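Local coordinates for putative exported protein (Bordetella pertussis, PDB 2DVZ) that probably serves as a periplasmic solute receptor of a transport system, and holds glutamate between its lobes in the bound conformation, at residues H156-S161 with L192-L197; K131-E136 with E160-A165; V173-S178 with G188-I193; P227-A232 with V236-V241. All blocks are in the same frame, centred on the assembly; numbering follows the deposited sequence.

In the fold
Along the chain, interaction 2 opens first on helix 130-138, interactions 1 and 3 follow through the segment 156-197, and interaction 4 comes last, in the loop before strand 241-248. Interactions 1 and 2 share helix 154-166, with centres about 11 Å apart; interactions 1 and 3 share strand 192-196, about 10 Å apart. These two shared elements make interaction 1 the link between its neighbours. F194 and F162 join the first two contacts, while F229 on M158 and L237 on S161 and A165 tie the fourth to the same helix. Interactions 3 and 4 stay separate, nearest atoms about 8 Å apart. Interactions 1 and 3 reach the bound glutamate, whereas 2 and 4 are structural packing away from the ligand.

Interaction 1: H156-S161 with L192-L197; sequences HLMGES and LIFDNL. With GLU (glutamic acid), chain G.
F194 presents one ring face to the backbone of helix 154-166 at G159 and its edge to the selenium of M158, a selenomethionine. Its CB lies 4.0 Å from M158 SE. With CG anti to the carbonyl carbon (chi1 -74°), the ring swings under the helix, and F194 CD1 meets the same M158 SE at 3.8 Å. From CG round to CZ the ring atoms then sit almost evenly below G159 CA, which is 3.6 Å from the F194 centroid and 4° off the ring normal, a well-centred CH-pi contact. G159, with no side chain, probably helps the ring come this close, and the axes of helix segment 156-161 and strand 192-196 approach to 8.1 Å. M158 SE, by contrast, is 85° off the normal, so this Met-aromatic contact is made in the ring plane. Helix 154-166 is the crossover of a beta-alpha-beta unit, linking parallel strands 145-148 and 171-174, and strand 192-196 runs parallel beside 145-148, within the fold of a type II periplasmic binding protein. Y146 and F162 add edge-to-face partners to F194. Further along the strand D195 points away from the helix; its OD2 is bonded to S199 and S200, its OD1 to S178 OG, and the N of N196 donates weakly to D195 OD1. N196 itself belongs to the pocket of the bound glutamate.

Interaction 2: K131-E136 with E160-A165; sequences KGFLEE and ESFKMA. With CD (cadmium ion), chain D; CD (cadmium ion), chain E.
F133 and F162 reach toward each other from opposite directions, and their meeting point is F133 CE1 against F162 CZ at 3.5 Å. The rings meet obliquely, with centroids 5.8 Å apart and planes inclined at 48°. L134 adds a second touch, its CD2 lying 3.8 Å from F162 CZ. Both phenylalanines hold CG anti to the backbone N (chi1 178° in each), which sends each ring toward the other helix. In the next shell F125 meets F133 edge-to-face and F194 does the same to F162, while F130 and L137 of helix 130-138 also touch F162. Farther out the helices carry their charges on other faces: K163 NZ bridges E160 OE2 at 3.1 Å, a carboxylate also bonded by Y146 OH, and K131 NZ grips E135 OE2 at 2.9 Å on its syn side. E135 OE1 binds one cadmium ion at 2.5 Å and E136 OE1 another at 2.3 Å; the second also holds three waters. Helices 130-138 and 154-166 lie on the same face of the sheet, F133 touching V119 and V121 and F162 touching F194, as in an alpha/beta lobe of a periplasmic binding protein.

Interaction 3: V173-S178 with G188-I193; sequences VPYKGS and GQIELI. With GLU (glutamic acid), chain G.
This is a small apolar contact between the two ends of a beta-alpha-beta unit: the end of strand 171-174 and the loop after it meet the turn leading into strand 192-196, with helix 178-187 between them. That helix begins after G177 as N-cap, where S178 N donates to OE2 of the bound glutamate at 2.9 Å, with an N-H...O angle of 150°; the partial positive charge of the helix N-terminus probably favours the anionic carboxylate. It ends in a Schellman motif with G188 as C-prime residue at positive phi. Just beyond, I190 carries the contact. A chi1 of 51° sends its CD1 to the Y175 ring, 3.9 Å from Y175 CE2, and turns the other branch to face the hydroxyl and V173: CG2 of I190 lies 3.3 Å from Y175 OH and 4.2 Å from V173 CG2. I190 thus packs through carbon alone, while Y175 OH keeps its polar partner in D184 of the helix.

Interaction 4: P227-A232 with V236-V241; sequences PTFADA and VLNQPV
The close part of this contact is F229 lying against the backbone and side chain of L237, with N238 beside it. F229 CD1 comes within 3.7 Å of L237 CB and 3.9 Å of L237 CD1, and the CB atoms of F229 and N238 stand 3.9 Å apart. N238 OD1 also lies 3.8 Å from CB of the buried T228. In F229 CG is anti to the carbonyl carbon (chi1 -83°), which turns the ring toward the interior, where M158 and F162 of helix 154-166 and V119 of strand 106-121 also touch it. L237 in turn rests on S161 and A165 of the same helix, so the loop packs onto the sheet and the helix together. The solvent side is thinner: there the exposed A230 offers its CB to N238 ND2 at 3.6 Å, a van der Waals contact. N238 sits at the centre of an inverse gamma turn, and its ND2 is hydrogen-bonded to W216 O, outside both segments. Residues 228-231 are closed by a reciprocal pair: D231 N donates to T228 OG1 at 3.0 Å and 170°, an ST motif, while T228 N donates to D231 OD2 at 3.1 Å, on the anti side and 31° from the carboxylate plane. With T228 N, D231 N and N238 ND2 bonded in these ways, what joins the two segments is van der Waals packing of F229, L237 and N238.

Interaction 1: H156-S161 with L192-L197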
loop_
_atom_site.group_PDB
_atom_site.type_symbol
_atom_site.label_atom_id
_atom_site.label_comp_id
_atom_site.label_asym_id
_atom_site.label_seq_id
_atom_site.Cartn_x
_atom_site.Cartn_y
_atom_site.Cartn_z
ATOM N N HIS A 156 2.935 -3.693 8.762
ATOM C CA HIS A 156 3.583 -4.003 10.040
ATOM C C HIS A 156 3.514 -2.775 10.955
ATOM O O HIS A 156 3.185 -2.873 12.118
ATOM C CB HIS A 156 5.058 -4.487 9.857
ATOM C CG HIS A 156 5.740 -4.863 11.159
ATOM N ND1 HIS A 156 7.112 -4.814 11.336
ATOM C CD2 HIS A 156 5.229 -5.256 12.354
ATOM C CE1 HIS A 156 7.411 -5.173 12.573
ATOM N NE2 HIS A 156 6.296 -5.454 13.212
ATOM N N LEU A 157 3.830 -1.605 10.433
ATOM C CA LEU A 157 3.684 -0.384 11.225
ATOM C C LEU A 157 2.213 -0.128 11.626
ATOM O O LEU A 157 1.930 0.264 12.754
ATOM C CB LEU A 157 4.294 0.820 10.476
ATOM C CG LEU A 157 4.295 2.125 11.288
ATOM C CD1 LEU A 157 5.165 1.972 12.589
ATOM C CD2 LEU A 157 4.768 3.269 10.433
HETATM N N MSE A 158 1.288 -0.379 10.707
HETATM C CA MSE A 158 -0.147 -0.335 10.995
HETATM C C MSE A 158 -0.509 -1.209 12.177
HETATM O O MSE A 158 -1.076 -0.716 13.126
HETATM C CB MSE A 158 -0.951 -0.724 9.753
HETATM C CG MSE A 158 -2.364 -0.309 9.834
HETATM SE SE MSE A 158 -3.458 -1.031 8.424
HETATM C CE MSE A 158 -5.234 -0.477 9.167
ATOM N N GLY A 159 -0.123 -2.492 12.143
ATOM C CA GLY A 159 -0.385 -3.416 13.234
ATOM C C GLY A 159 0.162 -2.970 14.586
ATOM O O GLY A 159 -0.488 -3.141 15.605
ATOM N N GLU A 160 1.365 -2.392 14.566
ATOM C CA GLU A 160 2.073 -1.989 15.758
ATOM C C GLU A 160 1.498 -0.722 16.324
ATOM O O GLU A 160 1.413 -0.556 17.540
ATOM C CB GLU A 160 3.568 -1.810 15.441
ATOM C CG GLU A 160 4.350 -3.161 15.241
ATOM C CD GLU A 160 4.065 -4.208 16.342
ATOM O OE1 GLU A 160 4.321 -3.935 17.539
ATOM O OE2 GLU A 160 3.577 -5.316 16.005
ATOM N N SER A 161 1.127 0.188 15.427
ATOM C CA SER A 161 0.339 1.386 15.787
ATOM C C SER A 161 -1.012 1.067 16.435
ATOM O O SER A 161 -1.413 1.726 17.411
ATOM C CB SER A 161 0.120 2.260 14.547
ATOM O OG SER A 161 1.343 2.920 14.286
ATOM N N LEU A 192 -6.089 -12.440 12.188
ATOM C CA LEU A 192 -6.193 -11.035 11.809
ATOM C C LEU A 192 -5.300 -10.756 10.603
ATOM O O LEU A 192 -4.299 -11.458 10.363
ATOM C CB LEU A 192 -5.751 -10.111 12.976
ATOM C CG LEU A 192 -6.619 -9.813 14.217
ATOM C CD1 LEU A 192 -7.167 -11.058 15.009
ATOM C CD2 LEU A 192 -5.873 -8.867 15.152
ATOM N N ILE A 193 -5.664 -9.722 9.857
ATOM C CA ILE A 193 -4.805 -9.192 8.818
ATOM C C ILE A 193 -4.908 -7.695 8.840
ATOM O O ILE A 193 -5.995 -7.141 8.991
ATOM C CB ILE A 193 -5.125 -9.763 7.412
ATOM C CG1 ILE A 193 -4.007 -9.408 6.405
ATOM C CG2 ILE A 193 -6.562 -9.389 6.933
ATOM C CD1 ILE A 193 -4.215 -9.879 5.015
ATOM N N PHE A 194 -3.758 -7.034 8.738
ATOM C CA PHE A 194 -3.735 -5.606 8.442
ATOM C C PHE A 194 -3.396 -5.488 6.977
ATOM O O PHE A 194 -2.355 -5.979 6.549
ATOM C CB PHE A 194 -2.705 -4.907 9.316
ATOM C CG PHE A 194 -3.137 -4.768 10.748
ATOM C CD1 PHE A 194 -3.746 -3.586 11.195
ATOM C CD2 PHE A 194 -2.960 -5.815 11.655
ATOM C CE1 PHE A 194 -4.166 -3.475 12.519
ATOM C CE2 PHE A 194 -3.403 -5.705 13.010
ATOM C CZ PHE A 194 -3.995 -4.548 13.428
ATOM N N ASP A 195 -4.293 -4.892 6.196
ATOM C CA ASP A 195 -4.093 -4.789 4.768
ATOM C C ASP A 195 -4.450 -3.416 4.196
ATOM O O ASP A 195 -5.062 -2.562 4.873
ATOM C CB ASP A 195 -4.896 -5.872 4.036
ATOM C CG ASP A 195 -4.336 -6.187 2.659
ATOM O OD1 ASP A 195 -3.230 -5.688 2.329
ATOM O OD2 ASP A 195 -4.998 -6.934 1.904
ATOM N N ASN A 196 -4.009 -3.219 2.949
ATOM C CA ASN A 196 -4.496 -2.167 2.101
ATOM C C ASN A 196 -5.731 -2.787 1.517
ATOM O O ASN A 196 -5.740 -3.960 1.159
ATOM C CB ASN A 196 -3.480 -1.801 0.987
ATOM C CG ASN A 196 -1.985 -1.866 1.461
ATOM O OD1 ASN A 196 -1.230 -2.727 1.003
ATOM N ND2 ASN A 196 -1.582 -0.977 2.355
ATOM N N LEU A 197 -6.788 -1.996 1.420
ATOM C CA LEU A 197 -8.122 -2.522 1.122
ATOM C C LEU A 197 -8.272 -3.333 -0.189
ATOM O O LEU A 197 -8.860 -4.407 -0.153
ATOM C CB LEU A 197 -9.196 -1.417 1.333
ATOM C CG LEU A 197 -10.705 -1.758 1.243
ATOM C CD1 LEU A 197 -11.126 -3.087 2.007
ATOM C CD2 LEU A 197 -11.520 -0.549 1.679
HETATM N N GLU G . 2.129 -2.964 2.142
HETATM C CA GLU G . 2.274 -2.413 0.781
HETATM C C GLU G . 2.028 -0.914 0.743
HETATM O O GLU G . 1.106 -0.377 0.121
HETATM C CB GLU G . 1.424 -3.195 -0.216
HETATM C CG GLU G . 1.539 -4.717 -0.009
HETATM C CD GLU G . 1.358 -5.522 -1.262
HETATM O OE1 GLU G . 1.164 -4.886 -2.319
HETATM O OE2 GLU G . 1.438 -6.801 -1.207
HETATM O OXT GLU G . 2.838 -0.176 1.328
#

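Interaction 2: K131-E136 with E160-A165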
loop_
_atom_site.group_PDB
_atom_site.type_symbol
_atom_site.label_atom_id
_atom_site.label_comp_id
_atom_site.label_asym_id
_atom_site.label_seq_id
_atom_site.Cartn_x
_atom_site.Cartn_y
_atom_site.Cartn_z
ATOM N N LYS A 131 -15.854 -2.694 18.607
ATOM C CA LYS A 131 -16.003 -2.708 20.073
ATOM C C LYS A 131 -15.701 -4.067 20.684
ATOM O O LYS A 131 -14.907 -4.162 21.638
ATOM C CB LYS A 131 -17.426 -2.259 20.490
ATOM C CG LYS A 131 -17.586 -2.156 21.998
ATOM C CD LYS A 131 -18.847 -1.478 22.407
ATOM C CE LYS A 131 -19.040 -1.612 23.939
ATOM N NZ LYS A 131 -19.382 -3.032 24.373
ATOM N N GLY A 132 -16.334 -5.105 20.138
ATOM C CA GLY A 132 -16.173 -6.487 20.613
ATOM C C GLY A 132 -14.860 -7.141 20.170
ATOM O O GLY A 132 -14.367 -8.114 20.780
ATOM N N PHE A 133 -14.343 -6.620 19.059
ATOM C CA PHE A 133 -13.037 -6.929 18.527
ATOM C C PHE A 133 -11.927 -6.606 19.558
ATOM O O PHE A 133 -11.161 -7.476 19.973
ATOM C CB PHE A 133 -12.893 -6.159 17.198
ATOM C CG PHE A 133 -11.563 -6.327 16.516
ATOM C CD1 PHE A 133 -10.877 -5.202 16.043
ATOM C CD2 PHE A 133 -10.987 -7.607 16.334
ATOM C CE1 PHE A 133 -9.637 -5.343 15.375
ATOM C CE2 PHE A 133 -9.732 -7.761 15.677
ATOM C CZ PHE A 133 -9.071 -6.630 15.188
ATOM N N LEU A 134 -11.895 -5.361 20.005
ATOM C CA LEU A 134 -11.022 -4.955 21.087
ATOM C C LEU A 134 -11.208 -5.754 22.375
ATOM O O LEU A 134 -10.238 -6.198 22.943
ATOM C CB LEU A 134 -11.202 -3.452 21.357
ATOM C CG LEU A 134 -10.749 -2.492 20.253
ATOM C CD1 LEU A 134 -10.621 -1.111 20.853
ATOM C CD2 LEU A 134 -9.403 -2.948 19.678
ATOM N N GLU A 135 -12.449 -5.920 22.831
ATOM C CA GLU A 135 -12.754 -6.728 24.001
ATOM C C GLU A 135 -12.102 -8.098 23.932
ATOM O O GLU A 135 -11.334 -8.438 24.836
ATOM C CB GLU A 135 -14.249 -6.865 24.195
ATOM C CG GLU A 135 -14.845 -5.660 24.877
ATOM C CD GLU A 135 -16.331 -5.528 24.673
ATOM O OE1 GLU A 135 -16.970 -6.554 24.401
ATOM O OE2 GLU A 135 -16.867 -4.402 24.785
ATOM N N GLU A 136 -12.403 -8.858 22.870
ATOM C CA GLU A 136 -11.808 -10.187 22.602
ATOM C C GLU A 136 -10.252 -10.202 22.655
ATOM O O GLU A 136 -9.653 -11.102 23.265
ATOM C CB GLU A 136 -12.325 -10.722 21.249
ATOM C CG GLU A 136 -11.691 -12.024 20.705
ATOM C CD GLU A 136 -11.916 -13.280 21.564
ATOM O OE1 GLU A 136 -12.843 -13.306 22.415
ATOM O OE2 GLU A 136 -11.156 -14.277 21.383
ATOM N N GLU A 160 1.365 -2.392 14.566
ATOM C CA GLU A 160 2.073 -1.989 15.758
ATOM C C GLU A 160 1.498 -0.722 16.324
ATOM O O GLU A 160 1.413 -0.556 17.540
ATOM C CB GLU A 160 3.568 -1.810 15.441
ATOM C CG GLU A 160 4.350 -3.161 15.241
ATOM C CD GLU A 160 4.065 -4.208 16.342
ATOM O OE1 GLU A 160 4.321 -3.935 17.539
ATOM O OE2 GLU A 160 3.577 -5.316 16.005
ATOM N N SER A 161 1.127 0.188 15.427
ATOM C CA SER A 161 0.339 1.386 15.787
ATOM C C SER A 161 -1.012 1.067 16.435
ATOM O O SER A 161 -1.413 1.726 17.411
ATOM C CB SER A 161 0.120 2.260 14.547
ATOM O OG SER A 161 1.343 2.920 14.286
ATOM N N PHE A 162 -1.697 0.069 15.874
ATOM C CA PHE A 162 -2.953 -0.408 16.397
ATOM C C PHE A 162 -2.814 -0.921 17.840
ATOM O O PHE A 162 -3.607 -0.586 18.737
ATOM C CB PHE A 162 -3.446 -1.520 15.460
ATOM C CG PHE A 162 -4.726 -2.163 15.895
ATOM C CD1 PHE A 162 -5.935 -1.728 15.376
ATOM C CD2 PHE A 162 -4.727 -3.187 16.844
ATOM C CE1 PHE A 162 -7.110 -2.298 15.765
ATOM C CE2 PHE A 162 -5.918 -3.775 17.246
ATOM C CZ PHE A 162 -7.118 -3.334 16.696
ATOM N N LYS A 163 -1.814 -1.779 18.033
ATOM C CA LYS A 163 -1.472 -2.347 19.331
ATOM C C LYS A 163 -1.245 -1.239 20.365
ATOM O O LYS A 163 -1.814 -1.269 21.449
ATOM C CB LYS A 163 -0.217 -3.230 19.189
ATOM C CG LYS A 163 -0.535 -4.522 18.532
ATOM C CD LYS A 163 0.680 -5.294 18.083
ATOM C CE LYS A 163 1.580 -5.674 19.234
ATOM N NZ LYS A 163 2.659 -6.547 18.664
HETATM N N MSE A 164 -0.430 -0.258 20.007
HETATM C CA MSE A 164 -0.097 0.825 20.908
HETATM C C MSE A 164 -1.312 1.694 21.299
HETATM O O MSE A 164 -1.473 2.099 22.462
HETATM C CB MSE A 164 1.020 1.662 20.247
HETATM C CG MSE A 164 1.599 2.807 21.107
HETATM SE SE MSE A 164 2.433 2.105 22.750
HETATM C CE MSE A 164 4.052 1.259 21.971
ATOM N N ALA A 165 -2.162 1.986 20.321
ATOM C CA ALA A 165 -3.279 2.910 20.520
ATOM C C ALA A 165 -4.425 2.253 21.255
ATOM O O ALA A 165 -5.155 2.931 21.980
ATOM C CB ALA A 165 -3.768 3.473 19.198
HETATM CD CD CD D . -19.220 -7.140 23.632
HETATM CD CD CD E . -13.646 -14.813 23.941
HETATM O O HOH W 1 -12.265 -16.342 23.024
HETATM O O HOH W 2 -19.486 -5.534 21.578
HETATM O O HOH W 3 -15.328 -13.004 25.203
HETATM O O HOH W 4 -15.491 -15.952 22.704
#

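Interaction 3: V173-S178 with G188-I193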
loop_
_atom_site.group_PDB
_atom_site.type_symbol
_atom_site.label_atom_id
_atom_site.label_comp_id
_atom_site.label_asym_id
_atom_site.label_seq_id
_atom_site.Cartn_x
_atom_site.Cartn_y
_atom_site.Cartn_z
ATOM N N VAL A 173 3.005 -11.599 12.031
ATOM C CA VAL A 173 3.546 -12.570 11.114
ATOM C C VAL A 173 3.691 -11.888 9.751
ATOM O O VAL A 173 2.669 -11.629 9.070
ATOM C CB VAL A 173 2.667 -13.837 10.949
ATOM C CG1 VAL A 173 3.364 -14.828 9.987
ATOM C CG2 VAL A 173 2.339 -14.497 12.329
ATOM N N PRO A 174 4.948 -11.607 9.350
ATOM C CA PRO A 174 5.203 -10.983 8.030
ATOM C C PRO A 174 5.021 -11.952 6.867
ATOM O O PRO A 174 5.295 -13.120 7.007
ATOM C CB PRO A 174 6.680 -10.574 8.095
ATOM C CG PRO A 174 7.321 -11.533 9.181
ATOM C CD PRO A 174 6.181 -11.861 10.150
ATOM N N TYR A 175 4.612 -11.436 5.715
ATOM C CA TYR A 175 4.562 -12.203 4.493
ATOM C C TYR A 175 5.329 -11.431 3.441
ATOM O O TYR A 175 5.692 -10.272 3.660
ATOM C CB TYR A 175 3.089 -12.453 4.047
ATOM C CG TYR A 175 2.349 -13.383 4.993
ATOM C CD1 TYR A 175 2.191 -14.738 4.685
ATOM C CD2 TYR A 175 1.843 -12.914 6.237
ATOM C CE1 TYR A 175 1.543 -15.611 5.563
ATOM C CE2 TYR A 175 1.188 -13.776 7.119
ATOM C CZ TYR A 175 1.033 -15.125 6.772
ATOM O OH TYR A 175 0.367 -15.992 7.645
ATOM N N LYS A 176 5.566 -12.071 2.303
ATOM C CA LYS A 176 6.222 -11.428 1.131
ATOM C C LYS A 176 5.382 -10.323 0.383
ATOM O O LYS A 176 5.864 -9.580 -0.573
ATOM C CB LYS A 176 6.743 -12.524 0.189
ATOM C CG LYS A 176 7.945 -12.123 -0.634
ATOM C CD LYS A 176 8.506 -13.334 -1.362
ATOM C CE LYS A 176 9.640 -12.906 -2.244
ATOM N NZ LYS A 176 10.731 -13.918 -2.284
ATOM N N GLY A 177 4.167 -10.170 0.882
ATOM C CA GLY A 177 3.251 -9.120 0.510
ATOM C C GLY A 177 1.897 -9.581 1.043
ATOM O O GLY A 177 1.797 -10.668 1.568
ATOM N N SER A 178 0.866 -8.743 0.893
ATOM C CA SER A 178 -0.484 -9.054 1.343
ATOM C C SER A 178 -1.136 -10.221 0.584
ATOM O O SER A 178 -2.011 -10.908 1.143
ATOM C CB SER A 178 -1.339 -7.815 1.254
ATOM O OG SER A 178 -0.825 -6.840 2.147
ATOM N N GLY A 188 -7.293 -19.109 7.991
ATOM C CA GLY A 188 -7.307 -19.216 9.434
ATOM C C GLY A 188 -5.931 -19.463 10.032
ATOM O O GLY A 188 -5.807 -19.633 11.249
ATOM N N GLN A 189 -4.883 -19.468 9.204
ATOM C CA GLN A 189 -3.523 -19.676 9.746
ATOM C C GLN A 189 -3.086 -18.426 10.542
ATOM O O GLN A 189 -2.223 -18.504 11.408
ATOM C CB GLN A 189 -2.509 -20.049 8.645
ATOM C CG GLN A 189 -2.722 -21.460 8.054
ATOM C CD GLN A 189 -3.833 -21.490 7.004
ATOM O OE1 GLN A 189 -4.284 -20.442 6.539
ATOM N NE2 GLN A 189 -4.282 -22.681 6.638
ATOM N N ILE A 190 -3.711 -17.280 10.241
ATOM C CA ILE A 190 -3.607 -16.056 11.073
ATOM C C ILE A 190 -5.074 -15.653 11.268
ATOM O O ILE A 190 -5.888 -15.885 10.385
ATOM C CB ILE A 190 -2.752 -14.919 10.388
ATOM C CG1 ILE A 190 -3.259 -14.672 8.961
ATOM C CG2 ILE A 190 -1.257 -15.275 10.397
ATOM C CD1 ILE A 190 -2.549 -13.606 8.146
ATOM N N GLU A 191 -5.412 -15.096 12.427
ATOM C CA GLU A 191 -6.799 -14.722 12.734
ATOM C C GLU A 191 -7.110 -13.302 12.178
ATOM O O GLU A 191 -8.229 -13.015 11.744
ATOM C CB GLU A 191 -7.060 -14.831 14.266
ATOM C CG GLU A 191 -6.786 -16.266 14.954
ATOM C CD GLU A 191 -5.271 -16.766 15.077
ATOM O OE1 GLU A 191 -4.308 -15.958 15.232
ATOM O OE2 GLU A 191 -5.073 -18.035 15.061
ATOM N N LEU A 192 -6.089 -12.440 12.188
ATOM C CA LEU A 192 -6.193 -11.035 11.809
ATOM C C LEU A 192 -5.300 -10.756 10.603
ATOM O O LEU A 192 -4.299 -11.458 10.363
ATOM C CB LEU A 192 -5.751 -10.111 12.976
ATOM C CG LEU A 192 -6.619 -9.813 14.217
ATOM C CD1 LEU A 192 -7.167 -11.058 15.009
ATOM C CD2 LEU A 192 -5.873 -8.867 15.152
ATOM N N ILE A 193 -5.664 -9.722 9.857
ATOM C CA ILE A 193 -4.805 -9.192 8.818
ATOM C C ILE A 193 -4.908 -7.695 8.840
ATOM O O ILE A 193 -5.995 -7.141 8.991
ATOM C CB ILE A 193 -5.125 -9.763 7.412
ATOM C CG1 ILE A 193 -4.007 -9.408 6.405
ATOM C CG2 ILE A 193 -6.562 -9.389 6.933
ATOM C CD1 ILE A 193 -4.215 -9.879 5.015
HETATM N N GLU G . 2.129 -2.964 2.142
HETATM C CA GLU G . 2.274 -2.413 0.781
HETATM C C GLU G . 2.028 -0.914 0.743
HETATM O O GLU G . 1.106 -0.377 0.121
HETATM C CB GLU G . 1.424 -3.195 -0.216
HETATM C CG GLU G . 1.539 -4.717 -0.009
HETATM C CD GLU G . 1.358 -5.522 -1.262
HETATM O OE1 GLU G . 1.164 -4.886 -2.319
HETATM O OE2 GLU G . 1.438 -6.801 -1.207
HETATM O OXT GLU G . 2.838 -0.176 1.328
#

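Interaction 4: P227-A232 with V236-V241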
loop_
_atom_site.group_PDB
_atom_site.type_symbol
_atom_site.label_atom_id
_atom_site.label_comp_id
_atom_site.label_asym_id
_atom_site.label_seq_id
_atom_site.Cartn_x
_atom_site.Cartn_y
_atom_site.Cartn_z
ATOM N N PRO A 227 -17.099 0.709 9.756
ATOM C CA PRO A 227 -16.748 2.077 10.166
ATOM C C PRO A 227 -15.302 2.436 9.844
ATOM O O PRO A 227 -14.470 1.556 9.726
ATOM C CB PRO A 227 -16.867 2.010 11.719
ATOM C CG PRO A 227 -16.469 0.588 12.022
ATOM C CD PRO A 227 -17.181 -0.203 10.924
ATOM N N THR A 228 -15.006 3.729 9.782
ATOM C CA THR A 228 -13.620 4.178 9.751
ATOM C C THR A 228 -13.016 4.075 11.154
ATOM O O THR A 228 -13.757 3.856 12.152
ATOM C CB THR A 228 -13.503 5.610 9.228
ATOM O OG1 THR A 228 -13.867 6.534 10.266
ATOM C CG2 THR A 228 -14.406 5.785 8.061
ATOM N N PHE A 229 -11.688 4.247 11.234
ATOM C CA PHE A 229 -11.004 4.236 12.509
ATOM C C PHE A 229 -11.395 5.426 13.361
ATOM O O PHE A 229 -11.313 5.352 14.596
ATOM C CB PHE A 229 -9.475 4.203 12.322
ATOM C CG PHE A 229 -8.931 2.812 12.095
ATOM C CD1 PHE A 229 -8.745 1.935 13.170
ATOM C CD2 PHE A 229 -8.605 2.377 10.813
ATOM C CE1 PHE A 229 -8.232 0.632 12.946
ATOM C CE2 PHE A 229 -8.120 1.088 10.578
ATOM C CZ PHE A 229 -7.936 0.218 11.650
ATOM N N ALA A 230 -11.778 6.529 12.701
ATOM C CA ALA A 230 -12.309 7.706 13.378
ATOM C C ALA A 230 -13.711 7.415 13.972
ATOM O O ALA A 230 -14.008 7.762 15.131
ATOM C CB ALA A 230 -12.323 8.911 12.429
ATOM N N ASP A 231 -14.558 6.731 13.202
ATOM C CA ASP A 231 -15.827 6.233 13.756
ATOM C C ASP A 231 -15.597 5.305 14.953
ATOM O O ASP A 231 -16.313 5.419 15.932
ATOM C CB ASP A 231 -16.626 5.479 12.704
ATOM C CG ASP A 231 -17.081 6.358 11.568
ATOM O OD1 ASP A 231 -17.396 7.564 11.809
ATOM O OD2 ASP A 231 -17.165 5.810 10.436
ATOM N N ALA A 232 -14.612 4.387 14.861
ATOM C CA ALA A 232 -14.287 3.458 15.965
ATOM C C ALA A 232 -13.721 4.135 17.217
ATOM O O ALA A 232 -13.600 3.503 18.279
ATOM C CB ALA A 232 -13.330 2.399 15.511
ATOM N N VAL A 236 -6.292 8.643 15.234
ATOM C CA VAL A 236 -4.841 8.592 14.927
ATOM C C VAL A 236 -4.563 7.465 13.949
ATOM O O VAL A 236 -3.603 7.527 13.184
ATOM C CB VAL A 236 -3.909 8.447 16.232
ATOM C CG1 VAL A 236 -3.892 7.017 16.776
ATOM C CG2 VAL A 236 -2.446 8.852 15.954
ATOM N N LEU A 237 -5.419 6.446 13.971
ATOM C CA LEU A 237 -5.221 5.272 13.125
ATOM C C LEU A 237 -5.838 5.442 11.737
ATOM O O LEU A 237 -5.628 4.627 10.870
ATOM C CB LEU A 237 -5.756 4.022 13.836
ATOM C CG LEU A 237 -5.116 3.631 15.188
ATOM C CD1 LEU A 237 -5.785 2.352 15.735
ATOM C CD2 LEU A 237 -3.563 3.452 15.156
ATOM N N ASN A 238 -6.570 6.531 11.522
ATOM C CA ASN A 238 -7.325 6.704 10.300
ATOM C C ASN A 238 -6.510 7.288 9.136
ATOM O O ASN A 238 -6.930 8.245 8.487
ATOM C CB ASN A 238 -8.571 7.554 10.605
ATOM C CG ASN A 238 -9.668 7.354 9.602
ATOM O OD1 ASN A 238 -9.795 6.267 8.994
ATOM N ND2 ASN A 238 -10.489 8.404 9.406
ATOM N N GLN A 239 -5.359 6.666 8.861
ATOM C CA GLN A 239 -4.408 7.095 7.817
ATOM C C GLN A 239 -4.425 6.180 6.579
ATOM O O GLN A 239 -4.045 5.017 6.639
ATOM C CB GLN A 239 -2.988 7.176 8.381
ATOM C CG GLN A 239 -2.842 8.183 9.505
ATOM C CD GLN A 239 -2.819 9.668 9.029
ATOM O OE1 GLN A 239 -2.942 9.978 7.812
ATOM N NE2 GLN A 239 -2.687 10.594 10.013
ATOM N N PRO A 240 -4.898 6.693 5.448
ATOM C CA PRO A 240 -4.762 5.879 4.243
ATOM C C PRO A 240 -3.347 5.889 3.660
ATOM O O PRO A 240 -2.440 6.578 4.163
ATOM C CB PRO A 240 -5.739 6.526 3.277
ATOM C CG PRO A 240 -5.971 7.924 3.805
ATOM C CD PRO A 240 -5.606 7.965 5.229
ATOM N N VAL A 241 -3.186 5.114 2.598
ATOM C CA VAL A 241 -1.945 5.056 1.827
ATOM C C VAL A 241 -2.216 5.539 0.377
ATOM O O VAL A 241 -3.247 6.203 0.105
ATOM C CB VAL A 241 -1.307 3.628 1.898
ATOM C CG1 VAL A 241 -0.983 3.275 3.325
ATOM C CG2 VAL A 241 -2.181 2.540 1.223
#